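Local structure of branched-chain-amino-acid aminotransferase (Pseudomonas aeruginosa, 6NST) at residues I52-F63 against Y75-R85. The protein transfers the amino group of leucine, isoleucine or valine to 2-oxoglutarate, probably using pyridoxal 5'-phosphate as cofactor. The protein carries 1 engineered substitution. Residues are numbered along the deposited sequence; the frame is centred on the assembly and turned at random.
Sequences IFRLQAHTDRLF and YSRDEINEATR. With SO4 (sulfate ion), chain G.
F63 offers a ring face to the aliphatic chain of R77 where helix 55-63 meets helix 77-85. The helix axes approach to 10.0 Å at 127°, nearer antiparallel than parallel. R77 CG sits over the centre of the F63 ring, a CH-pi contact of 3.7 Å to the centroid. The R77 chain runs extended from CG to NE, which lays the guanidinium over the CG end of the ring, with NH2 reaching F63 CB. Ring and guanidinium planes differ by 30°. At its edge the same ring meets I80 CG1 and the backbone O of Y75, the latter 3.2 Å from F63 CZ.

The tight side continues through T59, L55 and I52. T59 OG1 lies beside its backbone N and leaves CG2 to touch I80 CG2 and R77 CB. T59 OG1 stands 3.0 Å from N81 OD1 and 3.1 Å from L55 O; its one proton may go to either. N81 OD1 also presses on L55 CG at 3.2 Å. T84 OG1 donates to I80 O and accepts from water 1, which donates weakly to T59 OG1. L55 CD1 and I52 CD1 both rest on T84 CG2. On the sheet side, V41 touches I52 and I122 touches T84; the helices cover the antiparallel sheet of this class IV aminotransferase. The L62 side chain lies about 7 Å from that of K160, by similarity the cofactor lysine.

The solvent side is looser and polar. D60 OD1 makes a long salt bridge to R77 NE, 3.4 Å, with carboxylate and guanidinium planes 67° apart. Water 2 links R77 NH2 to D60 O. The long, steeply turned ion pair implies that apolar packing and the T59, N81 and T84 polar cluster probably matter more to this helix pairing than charge.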
ATOM      1  N   ILE A  52      21.477  34.464 -15.274  1.00 33.84           N
ATOM      2  CA  ILE A  52      20.569  33.362 -14.980  1.00 27.77           C
ATOM      3  C   ILE A  52      21.346  32.263 -14.267  1.00 26.37           C
ATOM      4  O   ILE A  52      22.429  31.865 -14.709  1.00 27.07           O
ATOM      5  CB  ILE A  52      19.920  32.834 -16.270  1.00 21.66           C
ATOM      6  CG1 ILE A  52      19.050  33.915 -16.915  1.00 20.27           C
ATOM      7  CG2 ILE A  52      19.105  31.588 -15.985  1.00 16.11           C
ATOM      8  CD1 ILE A  52      18.460  33.504 -18.245  1.00 27.19           C
ATOM      9  N   PHE A  53      20.795  31.769 -13.162  1.00 18.89           N
ATOM     10  CA  PHE A  53      21.460  30.753 -12.359  1.00 16.67           C
ATOM     11  C   PHE A  53      21.128  29.370 -12.904  1.00 19.34           C
ATOM     12  O   PHE A  53      19.958  28.969 -12.927  1.00 21.09           O
ATOM     13  CB  PHE A  53      21.054  30.860 -10.892  1.00 21.09           C
ATOM     14  CG  PHE A  53      21.738  29.861 -10.008  1.00 19.43           C
ATOM     15  CD1 PHE A  53      23.098  29.956  -9.761  1.00 17.33           C
ATOM     16  CD2 PHE A  53      21.027  28.827  -9.428  1.00 16.45           C
ATOM     17  CE1 PHE A  53      23.735  29.037  -8.951  1.00 24.68           C
ATOM     18  CE2 PHE A  53      21.658  27.905  -8.615  1.00 17.88           C
ATOM     19  CZ  PHE A  53      23.013  28.009  -8.377  1.00 28.89           C
ATOM     20  N   ARG A  54      22.162  28.646 -13.332  1.00 20.47           N
ATOM     21  CA  ARG A  54      22.046  27.295 -13.875  1.00 16.81           C
ATOM     22  C   ARG A  54      20.988  27.234 -14.976  1.00 27.17           C
ATOM     23  O   ARG A  54      19.998  26.503 -14.900  1.00 22.30           O
ATOM     24  CB  ARG A  54      21.755  26.283 -12.765  1.00 20.62           C
ATOM     25  CG  ARG A  54      22.776  26.318 -11.643  1.00 24.78           C
ATOM     26  CD  ARG A  54      22.784  25.023 -10.856  1.00 14.87           C
ATOM     27  NE  ARG A  54      23.301  23.911 -11.646  1.00 37.95           N
ATOM     28  CZ  ARG A  54      23.516  22.689 -11.169  1.00 34.35           C
ATOM     29  NH1 ARG A  54      23.260  22.415  -9.898  1.00 32.56           N
ATOM     30  NH2 ARG A  54      23.990  21.740 -11.963  1.00 39.67           N
ATOM     31  N   LEU A  55      21.220  28.041 -16.013  1.00 27.86           N
ATOM     32  CA  LEU A  55      20.327  28.043 -17.165  1.00 22.22           C
ATOM     33  C   LEU A  55      20.282  26.670 -17.828  1.00 23.85           C
ATOM     34  O   LEU A  55      19.209  26.198 -18.222  1.00 26.55           O
ATOM     35  CB  LEU A  55      20.773  29.109 -18.163  1.00 15.17           C
ATOM     36  CG  LEU A  55      20.000  29.156 -19.480  1.00 19.23           C
ATOM     37  CD1 LEU A  55      18.519  29.373 -19.219  1.00 16.62           C
ATOM     38  CD2 LEU A  55      20.554  30.235 -20.398  1.00 15.77           C
ATOM     39  N   GLN A  56      21.436  26.011 -17.942  1.00 22.83           N
ATOM     40  CA  GLN A  56      21.501  24.732 -18.643  1.00 25.57           C
ATOM     41  C   GLN A  56      20.718  23.651 -17.907  1.00 33.08           C
ATOM     42  O   GLN A  56      20.005  22.858 -18.534  1.00 28.64           O
ATOM     43  CB  GLN A  56      22.962  24.315 -18.826  1.00 24.47           C
ATOM     44  CG  GLN A  56      23.163  22.952 -19.479  1.00 38.21           C
ATOM     45  CD  GLN A  56      22.834  22.943 -20.963  1.00 55.05           C
ATOM     46  OE1 GLN A  56      22.493  23.975 -21.545  1.00 53.54           O
ATOM     47  NE2 GLN A  56      22.938  21.773 -21.583  1.00 63.18           N
ATOM     48  N   ALA A  57      20.831  23.607 -16.576  1.00 26.55           N
ATOM     49  CA  ALA A  57      20.142  22.574 -15.809  1.00 22.20           C
ATOM     50  C   ALA A  57      18.629  22.729 -15.904  1.00 23.24           C
ATOM     51  O   ALA A  57      17.898  21.733 -15.934  1.00 28.15           O
ATOM     52  CB  ALA A  57      20.594  22.608 -14.350  1.00 12.94           C
ATOM     53  N   HIS A  58      18.140  23.968 -15.951  1.00 16.98           N
ATOM     54  CA  HIS A  58      16.701  24.175 -16.057  1.00 18.04           C
ATOM     55  C   HIS A  58      16.202  23.869 -17.463  1.00 25.66           C
ATOM     56  O   HIS A  58      15.103  23.328 -17.633  1.00 28.37           O
ATOM     57  CB  HIS A  58      16.346  25.603 -15.639  1.00 13.04           C
ATOM     58  CG  HIS A  58      16.411  25.824 -14.160  1.00 25.54           C
ATOM     59  ND1 HIS A  58      15.389  25.463 -13.309  1.00 21.63           N
ATOM     60  CD2 HIS A  58      17.383  26.351 -13.378  1.00 24.30           C
ATOM     61  CE1 HIS A  58      15.724  25.765 -12.068  1.00 20.24           C
ATOM     62  NE2 HIS A  58      16.930  26.305 -12.082  1.00 22.79           N
ATOM     63  N   THR A  59      16.994  24.208 -18.483  1.00 21.60           N
ATOM     64  CA  THR A  59      16.620  23.879 -19.852  1.00 20.42           C
ATOM     65  C   THR A  59      16.691  22.376 -20.093  1.00 23.34           C
ATOM     66  O   THR A  59      15.824  21.810 -20.769  1.00 23.44           O
ATOM     67  CB  THR A  59      17.520  24.632 -20.836  1.00 21.21           C
ATOM     68  OG1 THR A  59      17.301  26.042 -20.701  1.00 21.67           O
ATOM     69  CG2 THR A  59      17.223  24.215 -22.270  1.00 12.96           C
ATOM     70  N   ASP A  60      17.708  21.712 -19.536  1.00 22.84           N
ATOM     71  CA  ASP A  60      17.817  20.262 -19.683  1.00 25.48           C
ATOM     72  C   ASP A  60      16.663  19.549 -18.991  1.00 13.56           C
ATOM     73  O   ASP A  60      16.157  18.541 -19.496  1.00 23.71           O
ATOM     74  CB  ASP A  60      19.151  19.769 -19.122  1.00 29.05           C
ATOM     75  CG  ASP A  60      20.315  20.039 -20.054  1.00 28.33           C
ATOM     76  OD1 ASP A  60      20.073  20.412 -21.221  1.00 30.66           O
ATOM     77  OD2 ASP A  60      21.473  19.875 -19.614  1.00 28.58           O
ATOM     78  N   ARG A  61      16.236  20.052 -17.831  1.00 17.39           N
ATOM     79  CA  ARG A  61      15.119  19.424 -17.140  1.00 17.52           C
ATOM     80  C   ARG A  61      13.810  19.659 -17.878  1.00 25.85           C
ATOM     81  O   ARG A  61      12.926  18.793 -17.859  1.00 22.29           O
ATOM     82  CB  ARG A  61      15.024  19.937 -15.704  1.00 25.40           C
ATOM     83  CG  ARG A  61      14.101  19.111 -14.826  1.00 16.33           C
ATOM     84  CD  ARG A  61      14.238  19.499 -13.368  1.00 15.58           C
ATOM     85  NE  ARG A  61      13.773  20.858 -13.111  1.00 14.94           N
ATOM     86  CZ  ARG A  61      13.810  21.445 -11.920  1.00 25.46           C
ATOM     87  NH1 ARG A  61      13.363  22.686 -11.774  1.00 22.54           N
ATOM     88  NH2 ARG A  61      14.296  20.790 -10.872  1.00 28.64           N
ATOM     89  N   LEU A  62      13.668  20.812 -18.538  1.00 20.56           N
ATOM     90  CA  LEU A  62      12.482  21.049 -19.353  1.00 21.54           C
ATOM     91  C   LEU A  62      12.382  20.024 -20.477  1.00 14.59           C
ATOM     92  O   LEU A  62      11.311  19.452 -20.713  1.00 18.47           O
ATOM     93  CB  LEU A  62      12.503  22.467 -19.920  1.00 11.72           C
ATOM     94  CG  LEU A  62      11.216  22.916 -20.613  1.00 22.36           C
ATOM     95  CD1 LEU A  62      10.088  23.079 -19.598  1.00 18.03           C
ATOM     96  CD2 LEU A  62      11.434  24.203 -21.395  1.00 13.97           C
ATOM     97  N   PHE A  63      13.493  19.768 -21.173  1.00 15.46           N
ATOM     98  CA  PHE A  63      13.482  18.773 -22.240  1.00 14.08           C
ATOM     99  C   PHE A  63      13.341  17.362 -21.688  1.00 15.09           C
ATOM    100  O   PHE A  63      12.706  16.511 -22.323  1.00 13.98           O
ATOM    101  CB  PHE A  63      14.746  18.904 -23.092  1.00 22.09           C
ATOM    102  CG  PHE A  63      14.669  20.005 -24.112  1.00 15.82           C
ATOM    103  CD1 PHE A  63      14.702  21.333 -23.722  1.00 12.81           C
ATOM    104  CD2 PHE A  63      14.556  19.710 -25.462  1.00 21.84           C
ATOM    105  CE1 PHE A  63      14.626  22.350 -24.662  1.00 14.80           C
ATOM    106  CE2 PHE A  63      14.481  20.722 -26.407  1.00 12.69           C
ATOM    107  CZ  PHE A  63      14.515  22.042 -26.006  1.00 12.86           C
ATOM    108  N   TYR A  75      11.589  23.397 -30.557  1.00 25.99           N
ATOM    109  CA  TYR A  75      12.791  24.208 -30.490  1.00 20.00           C
ATOM    110  C   TYR A  75      13.875  23.430 -29.762  1.00 21.26           C
ATOM    111  O   TYR A  75      13.599  22.508 -28.991  1.00 29.73           O
ATOM    112  CB  TYR A  75      12.520  25.550 -29.791  1.00 22.49           C
ATOM    113  CG  TYR A  75      11.375  26.298 -30.427  1.00 30.46           C
ATOM    114  CD1 TYR A  75      11.572  27.058 -31.573  1.00 24.96           C
ATOM    115  CD2 TYR A  75      10.089  26.216 -29.903  1.00 24.93           C
ATOM    116  CE1 TYR A  75      10.527  27.728 -32.173  1.00 24.63           C
ATOM    117  CE2 TYR A  75       9.036  26.884 -30.497  1.00 25.29           C
ATOM    118  CZ  TYR A  75       9.263  27.638 -31.631  1.00 30.67           C
ATOM    119  OH  TYR A  75       8.222  28.301 -32.230  1.00 32.29           O
ATOM    120  N   SER A  76      15.116  23.811 -30.024  1.00 23.31           N
ATOM    121  CA  SER A  76      16.256  23.131 -29.437  1.00 24.75           C
ATOM    122  C   SER A  76      16.647  23.783 -28.117  1.00 21.05           C
ATOM    123  O   SER A  76      16.153  24.849 -27.746  1.00 28.84           O
ATOM    124  CB  SER A  76      17.432  23.146 -30.404  1.00 24.86           C
ATOM    125  OG  SER A  76      17.826  24.477 -30.686  1.00 36.11           O
ATOM    126  N   ARG A  77      17.563  23.125 -27.406  1.00 14.06           N
ATOM    127  CA  ARG A  77      18.031  23.665 -26.134  1.00 13.87           C
ATOM    128  C   ARG A  77      18.728  25.007 -26.326  1.00 16.84           C
ATOM    129  O   ARG A  77      18.561  25.921 -25.509  1.00 24.38           O
ATOM    130  CB  ARG A  77      18.958  22.661 -25.453  1.00 16.25           C
ATOM    131  CG  ARG A  77      18.250  21.392 -25.017  1.00 28.83           C
ATOM    132  CD  ARG A  77      19.225  20.374 -24.459  1.00 29.30           C
ATOM    133  NE  ARG A  77      18.537  19.194 -23.945  1.00 29.75           N
ATOM    134  CZ  ARG A  77      18.105  18.192 -24.704  1.00 20.60           C
ATOM    135  NH1 ARG A  77      18.281  18.226 -26.017  1.00 27.89           N
ATOM    136  NH2 ARG A  77      17.491  17.158 -24.150  1.00 22.14           N
ATOM    137  N   ASP A  78      19.502  25.151 -27.405  1.00 26.56           N
ATOM    138  CA  ASP A  78      20.211  26.407 -27.637  1.00 19.82           C
ATOM    139  C   ASP A  78      19.237  27.551 -27.889  1.00 26.40           C
ATOM    140  O   ASP A  78      19.477  28.683 -27.454  1.00 25.29           O
ATOM    141  CB  ASP A  78      21.182  26.262 -28.808  1.00 21.50           C
ATOM    142  CG  ASP A  78      22.016  27.510 -29.031  1.00 21.02           C
ATOM    143  OD1 ASP A  78      22.915  27.781 -28.209  1.00 24.39           O
ATOM    144  OD2 ASP A  78      21.773  28.221 -30.029  1.00 37.24           O
ATOM    145  N   GLU A  79      18.133  27.279 -28.590  1.00 25.77           N
ATOM    146  CA  GLU A  79      17.122  28.313 -28.788  1.00 23.93           C
ATOM    147  C   GLU A  79      16.433  28.668 -27.477  1.00 25.63           C
ATOM    148  O   GLU A  79      16.173  29.846 -27.205  1.00 24.00           O
ATOM    149  CB  GLU A  79      16.094  27.860 -29.820  1.00 24.34           C
ATOM    150  CG  GLU A  79      16.681  27.490 -31.165  1.00 33.59           C
ATOM    151  CD  GLU A  79      15.613  27.170 -32.186  1.00 33.12           C
ATOM    152  OE1 GLU A  79      14.961  28.113 -32.681  1.00 43.03           O
ATOM    153  OE2 GLU A  79      15.411  25.974 -32.481  1.00 37.79           O
ATOM    154  N   ILE A  80      16.134  27.662 -26.651  1.00 18.35           N
ATOM    155  CA  ILE A  80      15.461  27.920 -25.383  1.00 17.86           C
ATOM    156  C   ILE A  80      16.373  28.692 -24.440  1.00 27.07           C
ATOM    157  O   ILE A  80      15.935  29.634 -23.765  1.00 25.49           O
ATOM    158  CB  ILE A  80      14.975  26.600 -24.756  1.00 17.57           C
ATOM    159  CG1 ILE A  80      13.920  25.952 -25.651  1.00 22.22           C
ATOM    160  CG2 ILE A  80      14.408  26.845 -23.369  1.00 19.26           C
ATOM    161  CD1 ILE A  80      12.749  26.861 -25.961  1.00 15.98           C
ATOM    162  N   ASN A  81      17.655  28.313 -24.376  1.00 26.48           N
ATOM    163  CA  ASN A  81      18.608  29.074 -23.575  1.00 22.44           C
ATOM    164  C   ASN A  81      18.685  30.520 -24.047  1.00 22.91           C
ATOM    165  O   ASN A  81      18.707  31.450 -23.231  1.00 26.35           O
ATOM    166  CB  ASN A  81      19.992  28.425 -23.633  1.00 29.01           C
ATOM    167  CG  ASN A  81      20.031  27.066 -22.967  1.00 36.93           C
ATOM    168  OD1 ASN A  81      19.922  26.959 -21.749  1.00 44.29           O
ATOM    169  ND2 ASN A  81      20.207  26.020 -23.765  1.00 47.87           N
ATOM    170  N   GLU A  82      18.719  30.728 -25.363  1.00 19.06           N
ATOM    171  CA  GLU A  82      18.775  32.082 -25.898  1.00 25.72           C
ATOM    172  C   GLU A  82      17.470  32.829 -25.646  1.00 22.25           C
ATOM    173  O   GLU A  82      17.482  34.023 -25.327  1.00 22.05           O
ATOM    174  CB  GLU A  82      19.094  32.037 -27.392  1.00 29.34           C
ATOM    175  CG  GLU A  82      19.912  33.217 -27.886  1.00 49.36           C
ATOM    176  CD  GLU A  82      21.309  33.245 -27.296  1.00 55.57           C
ATOM    177  OE1 GLU A  82      21.842  32.163 -26.969  1.00 49.70           O
ATOM    178  OE2 GLU A  82      21.872  34.352 -27.156  1.00 63.04           O
ATOM    179  N   ALA A  83      16.334  32.140 -25.781  1.00 21.03           N
ATOM    180  CA  ALA A  83      15.049  32.785 -25.541  1.00 22.28           C
ATOM    181  C   ALA A  83      14.868  33.126 -24.069  1.00 26.95           C
ATOM    182  O   ALA A  83      14.283  34.163 -23.733  1.00 26.46           O
ATOM    183  CB  ALA A  83      13.911  31.889 -26.026  1.00 18.04           C
ATOM    184  N   THR A  84      15.358  32.263 -23.176  1.00 19.73           N
ATOM    185  CA  THR A  84      15.254  32.543 -21.747  1.00 22.80           C
ATOM    186  C   THR A  84      16.027  33.803 -21.380  1.00 23.36           C
ATOM    187  O   THR A  84      15.553  34.622 -20.584  1.00 21.81           O
ATOM    188  CB  THR A  84      15.758  31.347 -20.942  1.00 25.04           C
ATOM    189  OG1 THR A  84      15.097  30.160 -21.394  1.00 17.98           O
ATOM    190  CG2 THR A  84      15.475  31.544 -19.461  1.00 15.53           C
ATOM    191  N   ARG A  85      17.215  33.979 -21.962  1.00 28.15           N
ATOM    192  CA  ARG A  85      17.975  35.204 -21.735  1.00 35.91           C
ATOM    193  C   ARG A  85      17.272  36.411 -22.347  1.00 34.41           C
ATOM    194  O   ARG A  85      17.270  37.498 -21.760  1.00 31.71           O
ATOM    195  CB  ARG A  85      19.388  35.049 -22.296  1.00 29.35           C
ATOM    196  CG  ARG A  85      20.180  33.927 -21.634  1.00 28.42           C
ATOM    197  CD  ARG A  85      21.388  33.503 -22.457  1.00 29.83           C
ATOM    198  NE  ARG A  85      22.388  34.560 -22.568  1.00 40.53           N
ATOM    199  CZ  ARG A  85      22.552  35.325 -23.642  1.00 47.75           C
ATOM    200  NH1 ARG A  85      21.780  35.151 -24.706  1.00 51.94           N
ATOM    201  NH2 ARG A  85      23.489  36.263 -23.653  1.00 46.23           N
TER
HETATM  202  S   SO4 G 401      13.831  23.534  -7.838  1.00 38.28           S
HETATM  203  O1  SO4 G 401      14.387  22.825  -8.987  1.00 28.02           O
HETATM  204  O2  SO4 G 401      13.174  24.752  -8.290  1.00 28.19           O
HETATM  205  O3  SO4 G 401      12.859  22.680  -7.155  1.00 40.30           O
HETATM  206  O4  SO4 G 401      14.910  23.877  -6.916  1.00 28.93           O
HETATM  207  O   HOH W   1      14.831  28.097 -19.715  1.00 31.19           O
HETATM  208  O   HOH W   2      18.121  17.379 -21.318  1.00 27.45           O